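Local atomic coordinates of pyruvate carboxylase n-terminal domain (Aquifex aeolicus, PDB entry 1ULZ), a protein that belongs to the biotin carboxylase family, serving as the biotin carboxylase subunit of a pyruvate carboxylase, and contains a domain of the ATP-grasp type. Residues 153-158 against 197-202; 125-130 against 283-288. The protein carries 1 engineered substitution. All blocks are in the same frame, centred on the assembly; numbering follows the deposited sequence.

Interaction 1. Residues 153-158 against 197-202; sequences PVLLKA and LLEKFI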
ATOM      1  N   PRO A 153     -24.929 -10.884  34.658  1.00 24.78           N
ATOM      2  CA  PRO A 153     -24.548 -12.153  35.283  1.00 24.28           C
ATOM      3  C   PRO A 153     -23.170 -12.147  35.937  1.00 23.90           C
ATOM      4  O   PRO A 153     -22.339 -11.288  35.655  1.00 23.39           O
ATOM      5  CB  PRO A 153     -24.624 -13.137  34.121  1.00 25.45           C
ATOM      6  CG  PRO A 153     -24.175 -12.290  32.956  1.00 24.48           C
ATOM      7  CD  PRO A 153     -24.942 -11.008  33.186  1.00 25.71           C
ATOM      8  N   VAL A 154     -22.936 -13.125  36.804  1.00 22.25           N
ATOM      9  CA  VAL A 154     -21.658 -13.258  37.489  1.00 22.50           C
ATOM     10  C   VAL A 154     -21.173 -14.707  37.411  1.00 22.90           C
ATOM     11  O   VAL A 154     -21.935 -15.606  37.048  1.00 23.68           O
ATOM     12  CB  VAL A 154     -21.768 -12.839  38.975  1.00 22.79           C
ATOM     13  CG1 VAL A 154     -22.181 -11.376  39.068  1.00 22.52           C
ATOM     14  CG2 VAL A 154     -22.775 -13.728  39.701  1.00 20.73           C
ATOM     15  N   LEU A 155     -19.907 -14.926  37.749  1.00 22.61           N
ATOM     16  CA  LEU A 155     -19.312 -16.256  37.708  1.00 24.38           C
ATOM     17  C   LEU A 155     -18.850 -16.697  39.096  1.00 24.15           C
ATOM     18  O   LEU A 155     -18.230 -15.926  39.825  1.00 24.28           O
ATOM     19  CB  LEU A 155     -18.092 -16.270  36.774  1.00 25.17           C
ATOM     20  CG  LEU A 155     -18.195 -15.711  35.357  1.00 26.85           C
ATOM     21  CD1 LEU A 155     -16.807 -15.741  34.719  1.00 25.91           C
ATOM     22  CD2 LEU A 155     -19.184 -16.523  34.530  1.00 27.51           C
ATOM     23  N   LEU A 156     -19.147 -17.943  39.448  1.00 24.77           N
ATOM     24  CA  LEU A 156     -18.739 -18.501  40.733  1.00 25.68           C
ATOM     25  C   LEU A 156     -17.827 -19.685  40.429  1.00 27.26           C
ATOM     26  O   LEU A 156     -18.151 -20.502  39.571  1.00 27.77           O
ATOM     27  CB  LEU A 156     -19.965 -18.978  41.512  1.00 26.28           C
ATOM     28  CG  LEU A 156     -19.738 -19.592  42.893  1.00 28.92           C
ATOM     29  CD1 LEU A 156     -19.173 -18.543  43.835  1.00 28.51           C
ATOM     30  CD2 LEU A 156     -21.062 -20.140  43.430  1.00 28.89           C
ATOM     31  N   LYS A 157     -16.689 -19.780  41.109  1.00 28.92           N
ATOM     32  CA  LYS A 157     -15.786 -20.899  40.862  1.00 31.34           C
ATOM     33  C   LYS A 157     -14.937 -21.275  42.065  1.00 30.75           C
ATOM     34  O   LYS A 157     -14.434 -20.410  42.782  1.00 30.79           O
ATOM     35  CB  LYS A 157     -14.875 -20.604  39.666  1.00 34.28           C
ATOM     36  CG  LYS A 157     -13.798 -19.556  39.905  1.00 37.56           C
ATOM     37  CD  LYS A 157     -13.051 -19.257  38.594  1.00 40.63           C
ATOM     38  CE  LYS A 157     -11.761 -18.462  38.816  1.00 41.31           C
ATOM     39  NZ  LYS A 157     -10.545 -19.323  38.576  1.00 44.20           N
ATOM     40  N   ALA A 158     -14.788 -22.578  42.277  1.00 31.16           N
ATOM     41  CA  ALA A 158     -13.998 -23.097  43.387  1.00 32.32           C
ATOM     42  C   ALA A 158     -12.535 -23.155  42.962  1.00 33.52           C
ATOM     43  O   ALA A 158     -12.221 -23.541  41.834  1.00 33.82           O
ATOM     44  CB  ALA A 158     -14.495 -24.480  43.775  1.00 30.54           C
ATOM     45  N   LEU A 197     -14.536 -18.025  44.495  1.00 29.93           N
ATOM     46  CA  LEU A 197     -14.295 -16.678  44.005  1.00 29.09           C
ATOM     47  C   LEU A 197     -15.483 -16.297  43.124  1.00 28.37           C
ATOM     48  O   LEU A 197     -16.089 -17.162  42.489  1.00 27.75           O
ATOM     49  CB  LEU A 197     -13.015 -16.639  43.162  1.00 30.90           C
ATOM     50  CG  LEU A 197     -11.681 -17.036  43.801  1.00 32.85           C
ATOM     51  CD1 LEU A 197     -10.603 -17.077  42.721  1.00 33.31           C
ATOM     52  CD2 LEU A 197     -11.303 -16.043  44.896  1.00 33.94           C
ATOM     53  N   LEU A 198     -15.824 -15.014  43.098  1.00 26.87           N
ATOM     54  CA  LEU A 198     -16.918 -14.528  42.260  1.00 27.20           C
ATOM     55  C   LEU A 198     -16.306 -13.491  41.312  1.00 26.29           C
ATOM     56  O   LEU A 198     -15.395 -12.759  41.696  1.00 26.56           O
ATOM     57  CB  LEU A 198     -18.017 -13.869  43.106  1.00 26.16           C
ATOM     58  CG  LEU A 198     -19.353 -13.656  42.380  1.00 28.53           C
ATOM     59  CD1 LEU A 198     -20.062 -14.992  42.252  1.00 29.67           C
ATOM     60  CD2 LEU A 198     -20.241 -12.682  43.136  1.00 28.80           C
ATOM     61  N   GLU A 199     -16.801 -13.432  40.083  1.00 25.02           N
ATOM     62  CA  GLU A 199     -16.290 -12.489  39.093  1.00 26.49           C
ATOM     63  C   GLU A 199     -17.427 -12.064  38.176  1.00 25.33           C
ATOM     64  O   GLU A 199     -18.350 -12.826  37.939  1.00 24.61           O
ATOM     65  CB  GLU A 199     -15.187 -13.163  38.258  1.00 29.13           C
ATOM     66  CG  GLU A 199     -14.668 -12.345  37.081  1.00 35.33           C
ATOM     67  CD  GLU A 199     -14.037 -13.218  35.992  1.00 39.13           C
ATOM     68  OE1 GLU A 199     -13.159 -14.051  36.324  1.00 38.68           O
ATOM     69  OE2 GLU A 199     -14.426 -13.072  34.805  1.00 40.22           O
ATOM     70  N   LYS A 200     -17.367 -10.844  37.659  1.00 25.72           N
ATOM     71  CA  LYS A 200     -18.402 -10.382  36.749  1.00 26.66           C
ATOM     72  C   LYS A 200     -18.241 -11.181  35.456  1.00 26.90           C
ATOM     73  O   LYS A 200     -17.117 -11.409  35.009  1.00 26.36           O
ATOM     74  CB  LYS A 200     -18.222  -8.894  36.460  1.00 28.81           C
ATOM     75  CG  LYS A 200     -19.408  -8.241  35.777  1.00 28.85           C
ATOM     76  CD  LYS A 200     -19.070  -6.798  35.409  1.00 31.24           C
ATOM     77  CE  LYS A 200     -20.317  -5.991  35.111  1.00 32.27           C
ATOM     78  NZ  LYS A 200     -21.102  -6.561  33.991  1.00 36.59           N
ATOM     79  N   PHE A 201     -19.357 -11.620  34.874  1.00 25.73           N
ATOM     80  CA  PHE A 201     -19.338 -12.390  33.631  1.00 25.90           C
ATOM     81  C   PHE A 201     -19.480 -11.443  32.445  1.00 26.65           C
ATOM     82  O   PHE A 201     -20.524 -10.808  32.280  1.00 25.26           O
ATOM     83  CB  PHE A 201     -20.504 -13.394  33.600  1.00 26.09           C
ATOM     84  CG  PHE A 201     -20.538 -14.267  32.357  1.00 27.13           C
ATOM     85  CD1 PHE A 201     -21.719 -14.880  31.959  1.00 25.49           C
ATOM     86  CD2 PHE A 201     -19.390 -14.506  31.619  1.00 26.52           C
ATOM     87  CE1 PHE A 201     -21.755 -15.713  30.854  1.00 27.00           C
ATOM     88  CE2 PHE A 201     -19.416 -15.343  30.507  1.00 28.12           C
ATOM     89  CZ  PHE A 201     -20.603 -15.949  30.124  1.00 26.77           C
ATOM     90  N   ILE A 202     -18.433 -11.345  31.628  1.00 27.48           N
ATOM     91  CA  ILE A 202     -18.465 -10.488  30.438  1.00 29.46           C
ATOM     92  C   ILE A 202     -18.794 -11.427  29.288  1.00 30.32           C
ATOM     93  O   ILE A 202     -17.905 -12.040  28.697  1.00 30.74           O
ATOM     94  CB  ILE A 202     -17.099  -9.822  30.170  1.00 30.02           C
ATOM     95  CG1 ILE A 202     -16.590  -9.153  31.448  1.00 31.37           C
ATOM     96  CG2 ILE A 202     -17.243  -8.772  29.075  1.00 30.06           C
ATOM     97  CD1 ILE A 202     -17.548  -8.117  32.012  1.00 31.07           C
TER
HETATM   98  O   HOH W   1     -22.285  -9.000  33.961  1.00 25.51           O
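The small three-stranded antiparallel sheet of the ATP-grasp domain is held on one side by this pairing, in which Leu-155 and Lys-157 of the central strand face Glu-199 and Leu-197 of an outer one. Each of these pairs exchanges two backbone hydrogen bonds, the shortest running from Leu-155 N to Glu-199 O at 2.6 Å. Between them, Leu-156 and Leu-198 form a non-hydrogen-bonded pair. Leu-198 sends its CD1 over the opposite backbone, 3.2 Å from Leu-155 O, with CG opposite the backbone N (chi1 -165°) and the second torsion (75°) turning CD1 inward; the same methyl meets Leu-156 CD1 at 4.0 Å and Val-154 CG2 on the same face.

On the other face, Leu-155 CD2 presses onto one face of the Phe-201 ring, 3.4 Å from CG. Leu-155 CD1 lies alongside the Glu-199 carboxylate. The ring also meets the proline before the strand: Pro-153 CG comes within 3.7 Å of Phe-201 CD1. Pro-153, which follows a cis peptide bond, extends the pairing past the strand by accepting a bond from Phe-201 N, with the donor lying well above the carbonyl plane. Its O also takes a bond from a water, which bonds to Phe-201 O as well and accepts from Lys-200 NZ at 2.7 Å, tying the lysine tip back to both segments.

Strand 168-170 flanks the far edge of 154-158, with backbone bonds from Val-154 to Cys-170 and from Leu-156 to Arg-168, while the loop at Pro-131 and Ser-133 bonds to Lys-200 and Leu-198 along the outer strand.

Interaction 2. Residues 125-130 against 283-288; sequences AGVPVV and LYFIEM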
ATOM      1  N   ALA A 125      -3.037   1.620  38.898  1.00 35.92           N
ATOM      2  CA  ALA A 125      -2.633   2.737  38.058  1.00 34.99           C
ATOM      3  C   ALA A 125      -3.864   3.410  37.469  1.00 34.78           C
ATOM      4  O   ALA A 125      -3.746   4.349  36.681  1.00 35.44           O
ATOM      5  CB  ALA A 125      -1.722   2.249  36.944  1.00 34.84           C
ATOM      6  N   GLY A 126      -5.047   2.929  37.849  1.00 33.90           N
ATOM      7  CA  GLY A 126      -6.277   3.518  37.335  1.00 32.07           C
ATOM      8  C   GLY A 126      -6.875   2.800  36.131  1.00 30.33           C
ATOM      9  O   GLY A 126      -7.831   3.289  35.522  1.00 28.33           O
ATOM     10  N   VAL A 127      -6.320   1.642  35.785  1.00 28.53           N
ATOM     11  CA  VAL A 127      -6.819   0.877  34.644  1.00 27.41           C
ATOM     12  C   VAL A 127      -7.942  -0.053  35.088  1.00 27.03           C
ATOM     13  O   VAL A 127      -7.774  -0.843  36.013  1.00 26.66           O
ATOM     14  CB  VAL A 127      -5.698   0.019  34.006  1.00 26.41           C
ATOM     15  CG1 VAL A 127      -6.217  -0.677  32.750  1.00 25.34           C
ATOM     16  CG2 VAL A 127      -4.490   0.893  33.683  1.00 23.93           C
ATOM     17  N   PRO A 128      -9.110   0.034  34.435  1.00 27.94           N
ATOM     18  CA  PRO A 128     -10.246  -0.819  34.789  1.00 28.48           C
ATOM     19  C   PRO A 128      -9.997  -2.293  34.502  1.00 28.42           C
ATOM     20  O   PRO A 128      -9.442  -2.655  33.462  1.00 28.72           O
ATOM     21  CB  PRO A 128     -11.386  -0.249  33.945  1.00 29.14           C
ATOM     22  CG  PRO A 128     -10.670   0.310  32.748  1.00 29.19           C
ATOM     23  CD  PRO A 128      -9.481   0.988  33.378  1.00 27.66           C
ATOM     24  N   VAL A 129     -10.406  -3.133  35.443  1.00 26.65           N
ATOM     25  CA  VAL A 129     -10.256  -4.572  35.320  1.00 26.93           C
ATOM     26  C   VAL A 129     -11.621  -5.183  35.614  1.00 27.50           C
ATOM     27  O   VAL A 129     -12.511  -4.495  36.117  1.00 27.41           O
ATOM     28  CB  VAL A 129      -9.224  -5.115  36.334  1.00 27.26           C
ATOM     29  CG1 VAL A 129      -7.875  -4.448  36.105  1.00 27.29           C
ATOM     30  CG2 VAL A 129      -9.705  -4.863  37.754  1.00 25.17           C
ATOM     31  N   VAL A 130     -11.797  -6.461  35.294  1.00 26.53           N
ATOM     32  CA  VAL A 130     -13.076  -7.111  35.544  1.00 27.65           C
ATOM     33  C   VAL A 130     -13.308  -7.183  37.054  1.00 26.57           C
ATOM     34  O   VAL A 130     -12.496  -7.736  37.789  1.00 26.52           O
ATOM     35  CB  VAL A 130     -13.110  -8.538  34.951  1.00 28.13           C
ATOM     36  CG1 VAL A 130     -14.404  -9.233  35.339  1.00 29.59           C
ATOM     37  CG2 VAL A 130     -12.988  -8.476  33.437  1.00 28.90           C
ATOM     38  N   LEU A 283     -14.559  -1.390  28.664  1.00 28.51           N
ATOM     39  CA  LEU A 283     -13.354  -2.211  28.593  1.00 26.77           C
ATOM     40  C   LEU A 283     -12.821  -2.644  29.952  1.00 25.19           C
ATOM     41  O   LEU A 283     -12.966  -1.938  30.945  1.00 24.67           O
ATOM     42  CB  LEU A 283     -12.242  -1.462  27.850  1.00 25.10           C
ATOM     43  CG  LEU A 283     -12.583  -0.858  26.487  1.00 27.67           C
ATOM     44  CD1 LEU A 283     -11.315  -0.324  25.833  1.00 23.70           C
ATOM     45  CD2 LEU A 283     -13.225  -1.910  25.605  1.00 26.74           C
ATOM     46  N   TYR A 284     -12.194  -3.817  29.971  1.00 24.77           N
ATOM     47  CA  TYR A 284     -11.601  -4.372  31.180  1.00 25.38           C
ATOM     48  C   TYR A 284     -10.238  -4.957  30.791  1.00 24.99           C
ATOM     49  O   TYR A 284     -10.151  -5.833  29.931  1.00 24.04           O
ATOM     50  CB  TYR A 284     -12.491  -5.469  31.768  1.00 24.47           C
ATOM     51  CG  TYR A 284     -13.947  -5.085  31.918  1.00 26.55           C
ATOM     52  CD1 TYR A 284     -14.839  -5.231  30.858  1.00 27.25           C
ATOM     53  CD2 TYR A 284     -14.440  -4.604  33.126  1.00 26.87           C
ATOM     54  CE1 TYR A 284     -16.176  -4.918  30.997  1.00 27.17           C
ATOM     55  CE2 TYR A 284     -15.782  -4.286  33.275  1.00 25.77           C
ATOM     56  CZ  TYR A 284     -16.645  -4.447  32.209  1.00 27.74           C
ATOM     57  OH  TYR A 284     -17.986  -4.154  32.353  1.00 29.29           O
ATOM     58  N   PHE A 285      -9.180  -4.463  31.425  1.00 26.55           N
ATOM     59  CA  PHE A 285      -7.821  -4.915  31.136  1.00 27.20           C
ATOM     60  C   PHE A 285      -7.587  -6.382  31.460  1.00 27.34           C
ATOM     61  O   PHE A 285      -8.009  -6.875  32.505  1.00 27.84           O
ATOM     62  CB  PHE A 285      -6.816  -4.039  31.888  1.00 27.50           C
ATOM     63  CG  PHE A 285      -5.389  -4.484  31.747  1.00 27.10           C
ATOM     64  CD1 PHE A 285      -4.862  -5.454  32.586  1.00 27.46           C
ATOM     65  CD2 PHE A 285      -4.568  -3.921  30.785  1.00 27.98           C
ATOM     66  CE1 PHE A 285      -3.540  -5.852  32.471  1.00 28.38           C
ATOM     67  CE2 PHE A 285      -3.242  -4.314  30.662  1.00 27.55           C
ATOM     68  CZ  PHE A 285      -2.726  -5.279  31.506  1.00 27.55           C
ATOM     69  N   ILE A 286      -6.907  -7.070  30.546  1.00 27.00           N
ATOM     70  CA  ILE A 286      -6.595  -8.487  30.691  1.00 26.53           C
ATOM     71  C   ILE A 286      -5.094  -8.715  30.841  1.00 28.01           C
ATOM     72  O   ILE A 286      -4.652  -9.389  31.774  1.00 27.23           O
ATOM     73  CB  ILE A 286      -7.075  -9.291  29.463  1.00 27.41           C
ATOM     74  CG1 ILE A 286      -8.600  -9.228  29.351  1.00 28.01           C
ATOM     75  CG2 ILE A 286      -6.604 -10.733  29.578  1.00 27.45           C
ATOM     76  CD1 ILE A 286      -9.323  -9.850  30.527  1.00 28.37           C
ATOM     77  N   GLU A 287      -4.315  -8.164  29.910  1.00 28.32           N
ATOM     78  CA  GLU A 287      -2.864  -8.306  29.938  1.00 28.34           C
ATOM     79  C   GLU A 287      -2.189  -7.393  28.921  1.00 28.66           C
ATOM     80  O   GLU A 287      -2.851  -6.760  28.097  1.00 26.38           O
ATOM     81  CB  GLU A 287      -2.462  -9.750  29.645  1.00 30.19           C
ATOM     82  CG  GLU A 287      -2.728 -10.175  28.210  1.00 33.49           C
ATOM     83  CD  GLU A 287      -2.309 -11.603  27.956  1.00 36.76           C
ATOM     84  OE1 GLU A 287      -1.158 -11.944  28.311  1.00 41.34           O
ATOM     85  OE2 GLU A 287      -3.117 -12.383  27.403  1.00 38.30           O
ATOM     86  N   MET A 288      -0.862  -7.347  28.977  1.00 28.62           N
ATOM     87  CA  MET A 288      -0.090  -6.505  28.077  1.00 29.99           C
ATOM     88  C   MET A 288       1.078  -7.227  27.428  1.00 30.23           C
ATOM     89  O   MET A 288       1.895  -7.847  28.111  1.00 31.86           O
ATOM     90  CB  MET A 288       0.433  -5.279  28.835  1.00 29.54           C
ATOM     91  CG  MET A 288       1.490  -4.474  28.083  1.00 31.33           C
ATOM     92  SD  MET A 288       1.944  -2.941  28.947  1.00 30.46           S
ATOM     93  CE  MET A 288       2.131  -1.797  27.587  1.00 30.20           C
TER
HETATM   94  O   HOH W   2      -9.942  -7.853  34.504  1.00 35.08           O
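Val-127 CG1 packs against Phe-285 CB at 3.5 Å, the buried end of a contact between the loop leaving helix 115-124 and the edge strand 283-289. With CG1 trans to the backbone N (chi1 -175°), the methyl meets the Phe-285 ring obliquely, neither over its face nor at its edge. Met-122 touches both side chains, and Ile-257 and Ala-261 of helix 248-264 close in on Val-127. Over one face of the same ring, toward its rim, lies the backbone N of Glu-287. Beside this apolar patch, Phe-285 N makes the single direct hydrogen bond between the segments, a short, nearly straight one to Pro-128 O (2.7 Å, 173° at the hydrogen).

The loop reaches this position through a Schellman motif at Gly-126, which ends the helix, and then runs along the margin of the large antiparallel sheet. On its other edge, strand 283-289 pairs with 269-277, where Ile-286 and Glu-287 both face Glu-274 in a classic beta bulge.

Beyond Pro-128 the fit is looser. Val-129 points away from the strand, and its side chain touches Lys-119 and Lys-123 of helix 115-124. A water links the two backbones here, accepting from Val-130 N and donating to Phe-285 O at 2.9 Å. Val-130 CG2 still packs on Tyr-284 CB at 3.5 Å, the two side chains crossing at about a right angle. Val-129 O lies at the edge of the Tyr-284 ring, in its plane and 3.6 Å from CD2, while the hydroxyl of that ring is hydrogen-bonded to Asp-278 OD2.

Overall arrangement
Along the chain the order is 125-130, 153-158, 197-202, 283-288, so both segments of interaction 1 fall between those of interaction 2. Their centres lie about 17 Å apart, and all four segments belong to the ATP-grasp region of the chain. Interaction 1 is in the small three-stranded sheet; interaction 2 is at the edge of the large antiparallel one. Loop 125-130 leads on toward the small sheet, and Phe-201 and Ile-202 lead back from it. Where these connections pass, the contacts touch: Val-130 CG1 is 3.5 Å from Lys-200 O, and Ile-202 CD1 is 3.6 Å from Tyr-284 CE1. At this point the small sheet and its exit pack near the edge of the large one.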